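Local structure of tryptophan halogenase (Shewanella frigidimarina, 2PYX) at residues N394-Y397 with Q398-Q402; I405-L408 with K409-Y412. The protein is probably a flavin-dependent halogenase that binds FAD and is expected to use it, as its relatives do, in halogenating tryptophan or a similar indole. All coordinates share one frame; numbering follows the deposited sequence.

Overall arrangement
Both contacts are local, between residues three or four apart on the single long helix 383-413, and they come in series: contact 1 (394-402) closes before contact 2 (405-412) opens, with centres about 16 Å apart. No touch joins the two beyond the shared helix. Contact 1, partly buried, faces helix 363-377 and the chain around 338-343. Contact 2 is buried and holds the last turns of the helix, among helices 248-251, 434-443 and 462-471. The same helix thus runs from partly exposed ground to the predicted tryptophan site, where the side chain of His411 lies about 3 Å from that of Glu361.

Contact 1: residues N394-Y397 with Q398-Q402; sequences NERY and QQHWQ
Arg396 reaches forward along the helix, laying its CG and CD on the imidazole of His400, four residues on. Its CG stands anti to the backbone N (chi1 -176°), and bends at chi2 and chi3 bring CD over the ring. CG lies 3.5 Å from His400 NE2. CD then makes an off-centre CH-pi contact, 4.2 Å from the centroid of the His400 ring. At the tip the guanidinium does not stack, its plane being 69° from that of the imidazole; instead NH1 donates to a water 3.0 Å away, and that water, lying in the ring plane, is also hydrogen-bonded to His400 NE2. Arg396 O sits over one face of the same ring while accepting from His400 N in the regular helical bond. The histidine is thus held by backbone, aliphatic chain and water together.

One residue further, Tyr397 makes contacts from CB to OH. CB lies 3.1 Å from Gln398 N, and CD2 of the ring is 3.4 Å from the same nitrogen. Further out, the ring forms an offset edge-to-face pair with Trp401, planes at 65° and centroids 4.7 Å apart. The pyrrole edge of the indole is turned to the tyrosine face: Trp401 CD1 and Tyr397 CE1 are 3.3 Å apart, CD1 lying above the phenol plane toward its rim. OH, at the end, bonds to Arg339 O. Gln398, extended beyond CG, leans its CD on Asn394 O at 3.2 Å, and its NE2 bonds to Ala340 O.

The tyrosine bond and one from Asn394 ND2 to Trp343 O tie helix 383-413 to strands 337-339 and 343-344. Trp401 stacks on Tyr338, while Trp370 and Leu367 of helix 363-377 pack against Arg396, Tyr397, His400 and Trp401, Trp370 meeting His400 edge-to-face.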
# COMPACT_ATOMS: atom_id res chain seq x y z
N ASN A 394 4.25 -2.41 18.77
CA ASN A 394 2.93 -1.77 18.86
C ASN A 394 3.00 -0.26 18.81
O ASN A 394 2.12 0.36 18.22
CB ASN A 394 2.14 -2.20 20.12
CG ASN A 394 1.58 -3.60 20.02
OD1 ASN A 394 1.07 -4.02 18.96
ND2 ASN A 394 1.60 -4.34 21.13
N GLU A 395 3.99 0.34 19.42
CA GLU A 395 4.10 1.79 19.39
C GLU A 395 4.31 2.24 17.94
O GLU A 395 3.67 3.20 17.46
CB GLU A 395 5.24 2.24 20.27
CG GLU A 395 5.54 3.70 20.17
CD GLU A 395 6.55 4.11 21.18
OE1 GLU A 395 7.72 3.75 21.00
OE2 GLU A 395 6.16 4.78 22.16
N ARG A 396 5.19 1.55 17.21
CA ARG A 396 5.46 1.93 15.81
C ARG A 396 4.23 1.70 14.96
O ARG A 396 3.89 2.53 14.10
CB ARG A 396 6.66 1.17 15.21
CG ARG A 396 7.05 1.59 13.81
CD ARG A 396 7.52 3.03 13.67
NE ARG A 396 8.71 3.32 14.48
CZ ARG A 396 9.94 2.87 14.24
NH1 ARG A 396 10.21 2.10 13.22
NH2 ARG A 396 10.93 3.20 15.05
N TYR A 397 3.55 0.58 15.19
CA TYR A 397 2.28 0.27 14.50
C TYR A 397 1.25 1.37 14.70
O TYR A 397 0.59 1.83 13.72
CB TYR A 397 1.77 -1.06 15.02
CG TYR A 397 0.33 -1.36 14.82
CD1 TYR A 397 -0.11 -2.03 13.69
CD2 TYR A 397 -0.60 -1.05 15.79
CE1 TYR A 397 -1.48 -2.36 13.51
CE2 TYR A 397 -1.94 -1.37 15.63
CZ TYR A 397 -2.39 -1.99 14.47
OH TYR A 397 -3.72 -2.36 14.29
N GLN A 398 1.14 1.85 15.94
CA GLN A 398 0.21 2.94 16.27
C GLN A 398 0.62 4.25 15.55
O GLN A 398 -0.24 5.01 15.03
CB GLN A 398 0.16 3.10 17.78
CG GLN A 398 -0.56 1.95 18.44
CD GLN A 398 -0.21 1.73 19.89
OE1 GLN A 398 0.59 2.49 20.48
NE2 GLN A 398 -0.79 0.66 20.49
N GLN A 399 1.92 4.53 15.50
CA GLN A 399 2.43 5.69 14.74
C GLN A 399 2.03 5.55 13.26
O GLN A 399 1.57 6.48 12.62
CB GLN A 399 3.96 5.79 14.83
CG GLN A 399 4.53 6.12 16.21
CD GLN A 399 4.37 7.58 16.64
OE1 GLN A 399 3.78 8.41 15.95
NE2 GLN A 399 4.94 7.89 17.81
N HIS A 400 2.26 4.37 12.69
CA HIS A 400 1.90 4.12 11.27
C HIS A 400 0.45 4.36 10.99
O HIS A 400 0.11 5.04 10.01
CB HIS A 400 2.27 2.72 10.84
CG HIS A 400 3.74 2.50 10.69
ND1 HIS A 400 4.62 3.50 10.33
CD2 HIS A 400 4.47 1.36 10.77
CE1 HIS A 400 5.84 2.98 10.23
NE2 HIS A 400 5.78 1.69 10.50
N TRP A 401 -0.41 3.83 11.85
CA TRP A 401 -1.88 3.98 11.62
C TRP A 401 -2.31 5.42 11.78
O TRP A 401 -3.13 5.92 11.01
CB TRP A 401 -2.69 2.99 12.46
CG TRP A 401 -2.86 1.70 11.74
CD1 TRP A 401 -2.20 0.50 11.94
CD2 TRP A 401 -3.75 1.48 10.65
NE1 TRP A 401 -2.66 -0.44 11.06
CE2 TRP A 401 -3.64 0.13 10.28
CE3 TRP A 401 -4.69 2.29 10.00
CZ2 TRP A 401 -4.39 -0.39 9.23
CZ3 TRP A 401 -5.44 1.74 8.97
CH2 TRP A 401 -5.28 0.42 8.61
N GLN A 402 -1.76 6.14 12.74
CA GLN A 402 -2.08 7.57 12.85
C GLN A 402 -1.66 8.29 11.57
O GLN A 402 -2.41 9.13 11.07
CB GLN A 402 -1.45 8.21 14.10
CG GLN A 402 -1.63 9.74 14.17
CD GLN A 402 -1.00 10.39 15.43
OE1 GLN A 402 -1.70 10.77 16.37
NE2 GLN A 402 0.32 10.53 15.43
O HOH W 1 8.79 1.56 10.69

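Contact 2: residues I405-L408 with K409-Y412; sequences IDFL and KLHY
His411 turns the edge of its imidazole onto the face of Phe407, one helical turn earlier. Its CE1 stands over the centre of the phenyl ring, 3.7 Å from Phe407 CZ, and the planes meet at 72° in an edge-to-face pair. The ring is fixed by a second tie to the same residue: ND1 donates to Phe407 O at 2.7 Å, with that oxygen almost exactly in the imidazole plane. The bond is somewhat bent, 139° at the hydrogen. A chi1 of -68° sets CG beside the backbone N of His411, which lets the ring reach back along the helix.

Phe407 O is the acceptor that His411 N would use in a regular helix; ND1 occupies it instead, and His411 N stays 3.6 Å from Phe407 O. Lys409 N and Leu410 N still bond to the carbonyls four residues before them, whereas His411 N pairs with Leu408 O at 3.0 Å, three residues back, from above the carbonyl plane and off a lone pair. Tyr412 N likewise bonds to Lys409 O, so the last turn tightens to i to i-3 bonding. Nearby, Leu410 CD2 approaches Phe407 CD1 at 4.4 Å.

Phe407 also meets Phe460 and Phe465. His411 NE2 bonds to Glu361 OE2, and Tyr412 OH to Glu358 OE2. With both ring nitrogens bonded, the imidazole has little freedom to rotate. Because Glu361 is predicted to bind L-tryptophan, the geometry makes His411 a probable second-shell residue that positions this carboxylate, at the tight C-terminal turn of a helix bordering the predicted tryptophan site.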
# COMPACT_ATOMS: atom_id res chain seq x y z
N ILE A 405 -4.06 7.42 8.61
CA ILE A 405 -5.35 8.07 8.70
C ILE A 405 -5.21 9.57 8.34
O ILE A 405 -5.99 10.16 7.57
CB ILE A 405 -6.04 7.87 10.05
CG1 ILE A 405 -6.31 6.38 10.30
CG2 ILE A 405 -7.35 8.68 10.11
CD1 ILE A 405 -7.14 5.72 9.23
N ASP A 406 -4.17 10.19 8.89
CA ASP A 406 -3.98 11.60 8.67
C ASP A 406 -3.64 11.88 7.20
O ASP A 406 -4.12 12.85 6.61
CB ASP A 406 -2.84 12.15 9.55
CG ASP A 406 -3.23 12.29 11.00
OD1 ASP A 406 -4.39 12.03 11.38
OD2 ASP A 406 -2.30 12.71 11.78
N PHE A 407 -2.78 11.05 6.63
CA PHE A 407 -2.36 11.25 5.24
C PHE A 407 -3.55 11.08 4.30
O PHE A 407 -3.75 11.88 3.38
CB PHE A 407 -1.19 10.32 4.85
CG PHE A 407 -0.68 10.56 3.45
CD1 PHE A 407 -0.36 11.83 3.02
CD2 PHE A 407 -0.54 9.51 2.56
CE1 PHE A 407 0.12 12.05 1.72
CE2 PHE A 407 -0.04 9.71 1.28
CZ PHE A 407 0.28 10.98 0.87
N LEU A 408 -4.33 10.01 4.50
CA LEU A 408 -5.53 9.82 3.67
C LEU A 408 -6.49 10.97 3.84
O LEU A 408 -6.97 11.54 2.88
CB LEU A 408 -6.20 8.50 4.00
CG LEU A 408 -5.65 7.30 3.24
CD1 LEU A 408 -4.14 7.10 3.35
CD2 LEU A 408 -6.40 6.03 3.64
N LYS A 409 -6.76 11.35 5.09
CA LYS A 409 -7.71 12.44 5.34
C LYS A 409 -7.26 13.75 4.68
O LYS A 409 -8.10 14.52 4.19
CB LYS A 409 -7.88 12.64 6.84
CG LYS A 409 -8.86 13.76 7.22
CD LYS A 409 -10.30 13.48 6.67
CE LYS A 409 -11.27 14.53 7.19
NZ LYS A 409 -12.73 14.12 7.07
N LEU A 410 -5.95 14.01 4.67
CA LEU A 410 -5.40 15.20 3.99
C LEU A 410 -5.94 15.34 2.57
O LEU A 410 -6.16 16.44 2.10
CB LEU A 410 -3.86 15.10 3.93
CG LEU A 410 -3.12 16.30 3.30
CD1 LEU A 410 -3.32 17.57 4.05
CD2 LEU A 410 -1.60 16.02 3.18
N HIS A 411 -6.06 14.22 1.85
CA HIS A 411 -6.49 14.23 0.45
C HIS A 411 -7.87 14.86 0.34
O HIS A 411 -8.17 15.51 -0.68
CB HIS A 411 -6.55 12.83 -0.15
CG HIS A 411 -5.22 12.15 -0.32
ND1 HIS A 411 -4.40 11.84 0.75
CD2 HIS A 411 -4.59 11.68 -1.43
CE1 HIS A 411 -3.33 11.18 0.29
NE2 HIS A 411 -3.43 11.07 -1.02
N TYR A 412 -8.71 14.64 1.32
CA TYR A 412 -10.08 15.19 1.32
C TYR A 412 -10.14 16.60 1.85
O TYR A 412 -10.89 17.44 1.35
CB TYR A 412 -11.00 14.32 2.19
CG TYR A 412 -11.18 12.91 1.70
CD1 TYR A 412 -12.13 12.62 0.73
CD2 TYR A 412 -10.42 11.84 2.17
CE1 TYR A 412 -12.29 11.36 0.28
CE2 TYR A 412 -10.62 10.55 1.72
CZ TYR A 412 -11.55 10.32 0.76
OH TYR A 412 -11.75 9.02 0.30